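Local coordinates for protein catechol 2,3-dioxygenase (PDB 3HPY) that probably catalyses the iron-dependent extradiol cleavage of catechols by molecular oxygen, opening the ring of aromatic breakdown intermediates to a hydroxy-oxohexadienoate, at residues H248-I256 with F266-H274; I150-Y158 with H198-V206. All blocks are in the same frame, centred on the assembly; numbering follows the deposited sequence.

Contact 1: H248-I256 with F266-H274. With FE (Fe (III) ion), chain I; MCT (4-methylcatechol), chain J.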
# COMPACT_ATOMS: atom_id res chain seq x y z
N HIS C 248 2.19 -8.47 14.27
CA HIS C 248 2.03 -9.42 15.38
C HIS C 248 1.85 -10.77 14.73
O HIS C 248 1.29 -10.82 13.63
CB HIS C 248 0.73 -9.20 16.16
CG HIS C 248 0.57 -8.04 17.16
ND1 HIS C 248 -0.45 -7.11 17.01
CD2 HIS C 248 1.28 -7.70 18.26
CE1 HIS C 248 -0.36 -6.26 18.01
NE2 HIS C 248 0.65 -6.59 18.77
N GLY C 249 2.24 -11.90 15.33
CA GLY C 249 1.96 -13.19 14.70
C GLY C 249 0.49 -13.43 15.04
O GLY C 249 -0.37 -13.74 14.21
N VAL C 250 0.26 -13.25 16.33
CA VAL C 250 -1.04 -13.33 16.95
C VAL C 250 -1.84 -12.39 16.07
O VAL C 250 -1.44 -11.25 15.87
CB VAL C 250 -0.93 -12.72 18.34
CG1 VAL C 250 -2.29 -12.57 18.98
CG2 VAL C 250 -0.01 -13.57 19.17
N THR C 251 -2.92 -12.91 15.50
CA THR C 251 -3.81 -12.12 14.65
C THR C 251 -3.25 -11.62 13.32
O THR C 251 -4.01 -11.16 12.48
CB THR C 251 -4.40 -10.93 15.45
OG1 THR C 251 -3.45 -9.87 15.55
CG2 THR C 251 -4.76 -11.40 16.87
N ARG C 252 -1.93 -11.70 13.12
CA ARG C 252 -1.36 -11.23 11.85
C ARG C 252 -1.62 -9.72 11.69
O ARG C 252 -1.37 -9.15 10.63
CB ARG C 252 -1.99 -11.96 10.65
CG ARG C 252 -2.10 -13.51 10.67
CD ARG C 252 -2.89 -13.96 9.41
NE ARG C 252 -3.00 -15.41 9.14
CZ ARG C 252 -3.65 -15.91 8.09
NH1 ARG C 252 -4.24 -15.10 7.22
NH2 ARG C 252 -3.70 -17.23 7.89
N GLY C 253 -2.13 -9.08 12.73
CA GLY C 253 -2.43 -7.65 12.65
C GLY C 253 -1.25 -6.70 12.75
O GLY C 253 -0.52 -6.71 13.75
N CYS C 254 -1.06 -5.87 11.73
CA CYS C 254 0.03 -4.91 11.72
C CYS C 254 -0.30 -3.84 12.72
O CYS C 254 -1.46 -3.46 12.88
CB CYS C 254 0.18 -4.30 10.34
SG CYS C 254 0.47 -5.56 9.12
N THR C 255 0.72 -3.31 13.40
CA THR C 255 0.43 -2.32 14.42
C THR C 255 1.60 -1.47 14.88
O THR C 255 2.74 -1.66 14.46
CB THR C 255 -0.10 -3.04 15.66
OG1 THR C 255 -0.49 -2.09 16.66
CG2 THR C 255 1.00 -3.92 16.24
N ILE C 256 1.27 -0.55 15.77
CA ILE C 256 2.24 0.34 16.40
C ILE C 256 1.73 0.65 17.80
O ILE C 256 0.54 0.96 17.97
CB ILE C 256 2.37 1.68 15.66
CG1 ILE C 256 3.00 1.46 14.29
CG2 ILE C 256 3.23 2.64 16.50
CD1 ILE C 256 3.30 2.75 13.53
N PHE C 266 -1.85 3.21 23.68
CA PHE C 266 -2.92 2.99 22.73
C PHE C 266 -2.30 2.27 21.53
O PHE C 266 -1.07 2.15 21.44
CB PHE C 266 -3.57 4.31 22.30
CG PHE C 266 -2.69 5.19 21.48
CD1 PHE C 266 -2.72 5.13 20.09
CD2 PHE C 266 -1.83 6.11 22.08
CE1 PHE C 266 -1.92 5.96 19.32
CE2 PHE C 266 -1.03 6.94 21.32
CZ PHE C 266 -1.07 6.87 19.93
N GLU C 267 -3.14 1.78 20.63
CA GLU C 267 -2.64 1.08 19.45
C GLU C 267 -3.42 1.47 18.20
O GLU C 267 -4.63 1.75 18.27
CB GLU C 267 -2.75 -0.43 19.67
CG GLU C 267 -2.49 -1.30 18.44
CD GLU C 267 -2.92 -2.74 18.66
OE1 GLU C 267 -4.05 -2.95 19.13
OE2 GLU C 267 -2.13 -3.67 18.37
N THR C 268 -2.71 1.54 17.08
CA THR C 268 -3.31 1.82 15.78
C THR C 268 -2.93 0.62 14.93
O THR C 268 -1.74 0.43 14.64
CB THR C 268 -2.72 3.07 15.07
OG1 THR C 268 -1.29 2.94 15.01
CG2 THR C 268 -3.10 4.34 15.78
N PHE C 269 -3.89 -0.21 14.57
CA PHE C 269 -3.55 -1.37 13.75
C PHE C 269 -4.58 -1.63 12.66
O PHE C 269 -5.62 -0.96 12.59
CB PHE C 269 -3.39 -2.62 14.61
CG PHE C 269 -4.65 -3.42 14.76
CD1 PHE C 269 -5.73 -2.92 15.46
CD2 PHE C 269 -4.77 -4.67 14.14
CE1 PHE C 269 -6.91 -3.64 15.55
CE2 PHE C 269 -5.95 -5.40 14.23
CZ PHE C 269 -7.02 -4.88 14.94
N MET C 270 -4.27 -2.61 11.80
CA MET C 270 -5.16 -3.03 10.73
C MET C 270 -4.79 -4.44 10.26
O MET C 270 -3.68 -4.92 10.52
CB MET C 270 -5.15 -2.01 9.57
CG MET C 270 -3.89 -1.94 8.72
SD MET C 270 -3.75 -3.35 7.60
CE MET C 270 -5.25 -3.16 6.63
N GLY C 271 -5.73 -5.12 9.61
CA GLY C 271 -5.46 -6.47 9.14
C GLY C 271 -5.93 -7.59 10.05
O GLY C 271 -6.65 -7.37 11.02
N GLY C 272 -5.52 -8.81 9.72
CA GLY C 272 -5.92 -9.96 10.50
C GLY C 272 -6.84 -10.80 9.64
O GLY C 272 -7.33 -10.32 8.62
N TYR C 273 -7.07 -12.04 10.05
CA TYR C 273 -7.94 -12.91 9.28
C TYR C 273 -9.40 -12.74 9.67
O TYR C 273 -9.75 -11.79 10.37
CB TYR C 273 -7.49 -14.37 9.41
CG TYR C 273 -7.21 -14.83 10.82
CD1 TYR C 273 -8.20 -15.44 11.59
CD2 TYR C 273 -5.95 -14.64 11.39
CE1 TYR C 273 -7.94 -15.86 12.89
CE2 TYR C 273 -5.68 -15.05 12.69
CZ TYR C 273 -6.68 -15.66 13.44
OH TYR C 273 -6.44 -16.06 14.73
N HIS C 274 -10.24 -13.68 9.25
CA HIS C 274 -11.66 -13.56 9.51
C HIS C 274 -12.26 -14.79 10.16
O HIS C 274 -12.89 -15.61 9.50
CB HIS C 274 -12.37 -13.26 8.20
CG HIS C 274 -11.80 -12.07 7.49
ND1 HIS C 274 -11.99 -10.78 7.94
CD2 HIS C 274 -10.99 -11.98 6.41
CE1 HIS C 274 -11.31 -9.95 7.16
NE2 HIS C 274 -10.70 -10.65 6.23
FE FE I . -4.24 -4.67 20.41
C1 MCT J . -1.34 -8.80 20.34
C2 MCT J . -1.64 -7.63 21.07
C3 MCT J . -2.61 -6.74 20.57
O3 MCT J . -2.89 -5.62 21.25
C4 MCT J . -3.30 -7.01 19.36
O4 MCT J . -4.24 -6.14 18.89
C5 MCT J . -3.01 -8.20 18.63
C6 MCT J . -2.03 -9.09 19.13
C MCT J . -0.31 -9.75 20.86

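Contact 2: I150-Y158 with H198-V206. With FE (Fe (III) ion), chain I; MCT (4-methylcatechol), chain J.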
# COMPACT_ATOMS: atom_id res chain seq x y z
N ILE C 150 -10.56 4.44 12.28
CA ILE C 150 -11.91 4.10 11.83
C ILE C 150 -12.88 3.56 12.89
O ILE C 150 -14.09 3.75 12.76
CB ILE C 150 -11.84 3.08 10.66
CG1 ILE C 150 -11.39 3.80 9.38
CG2 ILE C 150 -13.20 2.43 10.42
CD1 ILE C 150 -9.97 4.33 9.43
N GLN C 151 -12.37 2.89 13.91
CA GLN C 151 -13.22 2.37 14.98
C GLN C 151 -12.42 1.95 16.20
O GLN C 151 -11.21 1.73 16.11
CB GLN C 151 -14.04 1.16 14.51
CG GLN C 151 -13.22 -0.05 14.04
CD GLN C 151 -14.06 -1.30 13.81
OE1 GLN C 151 -15.19 -1.22 13.31
NE2 GLN C 151 -13.50 -2.46 14.13
N LEU C 152 -13.09 1.87 17.35
CA LEU C 152 -12.47 1.39 18.58
C LEU C 152 -12.51 -0.11 18.30
O LEU C 152 -13.58 -0.72 18.32
CB LEU C 152 -13.34 1.75 19.79
CG LEU C 152 -13.00 1.08 21.13
CD1 LEU C 152 -11.69 1.66 21.65
CD2 LEU C 152 -14.12 1.30 22.16
N ASP C 153 -11.36 -0.71 18.00
CA ASP C 153 -11.31 -2.13 17.67
C ASP C 153 -11.41 -3.07 18.86
O ASP C 153 -12.09 -4.10 18.79
CB ASP C 153 -10.02 -2.45 16.92
CG ASP C 153 -10.13 -3.72 16.11
OD1 ASP C 153 -10.83 -3.68 15.07
OD2 ASP C 153 -9.54 -4.74 16.52
N HIS C 154 -10.71 -2.73 19.93
CA HIS C 154 -10.68 -3.54 21.13
C HIS C 154 -9.77 -2.90 22.16
O HIS C 154 -9.39 -1.74 22.04
CB HIS C 154 -10.12 -4.93 20.82
CG HIS C 154 -8.72 -4.91 20.30
ND1 HIS C 154 -8.42 -4.66 18.98
CD2 HIS C 154 -7.54 -5.13 20.91
CE1 HIS C 154 -7.11 -4.73 18.80
NE2 HIS C 154 -6.55 -5.02 19.96
N CYS C 155 -9.43 -3.69 23.18
CA CYS C 155 -8.53 -3.25 24.23
C CYS C 155 -7.93 -4.53 24.79
O CYS C 155 -8.47 -5.62 24.60
CB CYS C 155 -9.26 -2.47 25.32
SG CYS C 155 -10.27 -3.47 26.45
N LEU C 156 -6.79 -4.40 25.46
CA LEU C 156 -6.14 -5.55 26.05
C LEU C 156 -5.97 -5.24 27.53
O LEU C 156 -5.33 -4.26 27.90
CB LEU C 156 -4.78 -5.77 25.39
CG LEU C 156 -4.03 -7.09 25.64
CD1 LEU C 156 -2.84 -7.19 24.69
CD2 LEU C 156 -3.56 -7.16 27.07
N LEU C 157 -6.57 -6.08 28.37
CA LEU C 157 -6.51 -5.90 29.81
C LEU C 157 -5.56 -6.88 30.47
O LEU C 157 -5.37 -8.00 29.99
CB LEU C 157 -7.90 -6.08 30.44
CG LEU C 157 -9.05 -5.21 29.94
CD1 LEU C 157 -8.55 -3.82 29.54
CD2 LEU C 157 -9.71 -5.91 28.78
N TYR C 158 -4.99 -6.44 31.58
CA TYR C 158 -4.07 -7.24 32.38
C TYR C 158 -4.66 -7.41 33.76
O TYR C 158 -4.94 -6.44 34.45
CB TYR C 158 -2.72 -6.56 32.49
CG TYR C 158 -1.71 -7.02 31.48
CD1 TYR C 158 -1.95 -6.88 30.12
CD2 TYR C 158 -0.50 -7.59 31.89
CE1 TYR C 158 -1.00 -7.28 29.18
CE2 TYR C 158 0.46 -7.99 30.96
CZ TYR C 158 0.20 -7.84 29.60
OH TYR C 158 1.13 -8.22 28.67
N HIS C 198 -16.96 -11.66 13.75
CA HIS C 198 -16.01 -12.37 12.89
C HIS C 198 -14.68 -11.61 12.78
O HIS C 198 -13.91 -11.80 11.83
CB HIS C 198 -16.58 -12.72 11.50
CG HIS C 198 -17.00 -11.55 10.68
ND1 HIS C 198 -18.33 -11.18 10.52
CD2 HIS C 198 -16.28 -10.65 9.96
CE1 HIS C 198 -18.40 -10.11 9.75
NE2 HIS C 198 -17.18 -9.77 9.40
N LYS C 199 -14.42 -10.76 13.77
CA LYS C 199 -13.16 -10.02 13.83
C LYS C 199 -12.18 -10.93 14.59
O LYS C 199 -12.61 -11.80 15.35
CB LYS C 199 -13.34 -8.70 14.62
CG LYS C 199 -14.21 -7.65 13.95
CD LYS C 199 -14.63 -6.55 14.92
CE LYS C 199 -13.43 -5.86 15.55
NZ LYS C 199 -13.82 -4.93 16.65
N VAL C 200 -10.88 -10.74 14.38
CA VAL C 200 -9.87 -11.54 15.07
C VAL C 200 -10.06 -11.46 16.59
O VAL C 200 -9.76 -12.41 17.31
CB VAL C 200 -8.44 -11.11 14.70
CG1 VAL C 200 -7.97 -11.87 13.48
CG2 VAL C 200 -8.40 -9.61 14.44
N HIS C 201 -10.53 -10.32 17.07
CA HIS C 201 -10.84 -10.14 18.49
C HIS C 201 -11.45 -8.79 18.83
O HIS C 201 -11.12 -7.76 18.23
CB HIS C 201 -9.60 -10.36 19.36
CG HIS C 201 -8.56 -9.30 19.21
ND1 HIS C 201 -8.20 -8.79 17.98
CD2 HIS C 201 -7.76 -8.69 20.12
CE1 HIS C 201 -7.23 -7.91 18.14
NE2 HIS C 201 -6.94 -7.83 19.43
N ASP C 202 -12.36 -8.80 19.78
CA ASP C 202 -13.01 -7.58 20.23
C ASP C 202 -12.39 -7.18 21.56
O ASP C 202 -12.50 -6.03 21.99
CB ASP C 202 -14.51 -7.82 20.36
CG ASP C 202 -15.19 -7.94 19.01
OD1 ASP C 202 -15.49 -6.90 18.38
OD2 ASP C 202 -15.39 -9.09 18.56
N ILE C 203 -11.71 -8.13 22.20
CA ILE C 203 -11.06 -7.89 23.47
C ILE C 203 -10.08 -9.01 23.79
O ILE C 203 -10.26 -10.15 23.34
CB ILE C 203 -12.12 -7.77 24.61
CG1 ILE C 203 -11.47 -7.22 25.88
CG2 ILE C 203 -12.76 -9.13 24.87
CD1 ILE C 203 -12.49 -6.77 26.94
N ALA C 204 -9.03 -8.69 24.55
CA ALA C 204 -8.03 -9.69 24.93
C ALA C 204 -7.59 -9.47 26.36
O ALA C 204 -7.70 -8.37 26.89
CB ALA C 204 -6.83 -9.63 23.99
N PHE C 205 -7.10 -10.54 26.98
CA PHE C 205 -6.63 -10.52 28.37
C PHE C 205 -5.30 -11.27 28.50
O PHE C 205 -5.07 -12.29 27.84
CB PHE C 205 -7.63 -11.19 29.33
CG PHE C 205 -8.93 -10.46 29.49
CD1 PHE C 205 -9.99 -10.69 28.62
CD2 PHE C 205 -9.10 -9.55 30.52
CE1 PHE C 205 -11.19 -10.02 28.77
CE2 PHE C 205 -10.30 -8.87 30.69
CZ PHE C 205 -11.35 -9.10 29.81
N VAL C 206 -4.44 -10.77 29.38
CA VAL C 206 -3.16 -11.41 29.62
C VAL C 206 -3.02 -11.63 31.13
O VAL C 206 -3.28 -10.71 31.91
CB VAL C 206 -2.00 -10.55 29.11
CG1 VAL C 206 -0.68 -11.25 29.36
CG2 VAL C 206 -2.16 -10.29 27.62
FE FE I . -4.24 -4.67 20.41
C1 MCT J . -1.34 -8.80 20.34
C2 MCT J . -1.64 -7.63 21.07
C3 MCT J . -2.61 -6.74 20.57
O3 MCT J . -2.89 -5.62 21.25
C4 MCT J . -3.30 -7.01 19.36
O4 MCT J . -4.24 -6.14 18.89
C5 MCT J . -3.01 -8.20 18.63
C6 MCT J . -2.03 -9.09 19.13
C MCT J . -0.31 -9.75 20.86
O HOH W 1 -9.78 -7.30 15.89

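Contact 1: H248-I256 with F266-H274
Glu267 meets the edge of the His248 imidazole, its OE2 3.2 Å from CE1 and near the ring plane, with the carboxylate turned 75° from the ring. The glutamate runs extended from a CG placed anti to its backbone N (chi1 170°), and this delivers OE1 to the iron at 2.1 Å; Ser218 also hydrogen-bonds OE1. Over one face of His248 lies 4-methylcatechol, with its C6 above the imidazole centre and C5 3.2 Å from ND1, while Val250 CG1 touches C6 at 3.5 Å. All of this is buried and closely packed, as are two contacts beyond the strands: Gly272 CA makes a CH...O contact of 3.0 Å to Thr251 O, and Arg252 CD rests at the edge of the Tyr273 ring, 3.7 Å from CD2, before the guanidinium reaches Asp49 of the second subunit; Tyr273 OH bonds Glu179. Pairing is looser at Ile256 and Thr268, where Ile256 N gives a weak bond to Thr268 O (3.4 Å), and only Gly271 faces solvent. The strands form a beta hairpin that supplies the acidic ligand of the facial triad of two histidines and one carboxylate, completed by His154 and His216, the iron site characteristic of extradiol dioxygenases.

Contact 2: I150-Y158 with H198-V206
Leu156, Leu157 and Tyr158 pair in parallel with Ala204, Phe205 and Val206, the two strand axes 4.7 Å apart at closest and 17° from parallel, joined by backbone bonds from Ala204 N to Cys155 O, Leu157 N to Ala204 O and Val206 N to Leu157 O. At the Tyr158-Val206 end Val206 lies alongside Tyr158 and sets its CB over the face of the phenol ring, 3.6 Å from the centroid, a CH-pi contact. The opposite face of the sheet carries Leu157, whose CD2 covers the Phe205 ring and presses tightly on Ile203 CD1 at 3.4 Å. This parallel pair belongs to the vicinal oxygen chelate fold of the glyoxalase clan, where strand 213-220 continues the sheet beyond 151-159 and strand 189-195 continues it beyond 203-207. A classic beta bulge breaks strand 151-159 at Asp153-His154, opposite Ser218, and another lies at the start of 203-207, at Asp202-Ile203, facing strand 189-195. From the first bulge, His154 NE2 binds the iron at 2.4 Å. Its ring is fixed in rotation by Asp153, whose OD2 accepts a hydrogen bond from ND1 on its anti lone pair at 2.7 Å, nearly in the ring plane. His201 comes over one face of His154 with the planes 47° apart; its NE2 is 2.9 Å from His154 NE2 without a hydrogen bond between them, and gives a weak one to O4 of 4-methylcatechol instead. One water donates both to Asp153 OD2, 2.6 Å away, and to His201 O. Lys199, its chain bent at chi3, brings NZ onto a lone pair of Asp153 O at 2.9 Å and forms a salt bridge to Asp202 OD1 as well as a long one to Asp153 OD1. Asp202 is itself tied by OD2 to Cys196 N and Ser197 OG.

Both contacts are largely buried in one sheet, in which strand 213-220 separates 151-159 from 265-270. Contact 2 lies deeper, its centre about 5 Å from that of the chain against about 13 Å for contact 1. Contact 2 joins strands distant in sequence and mixes regular apolar packing with a charged network; contact 1 is centred on a local hairpin whose cross-strand bonds are mostly weak and whose glycine-rich end reaches solvent. They share the iron and 4-methylcatechol, each giving one protein ligand to the metal. Phe269 of contact 1 packs against His154 of contact 2, CE1 to CE1 at 3.4 Å. Each also touches the second subunit.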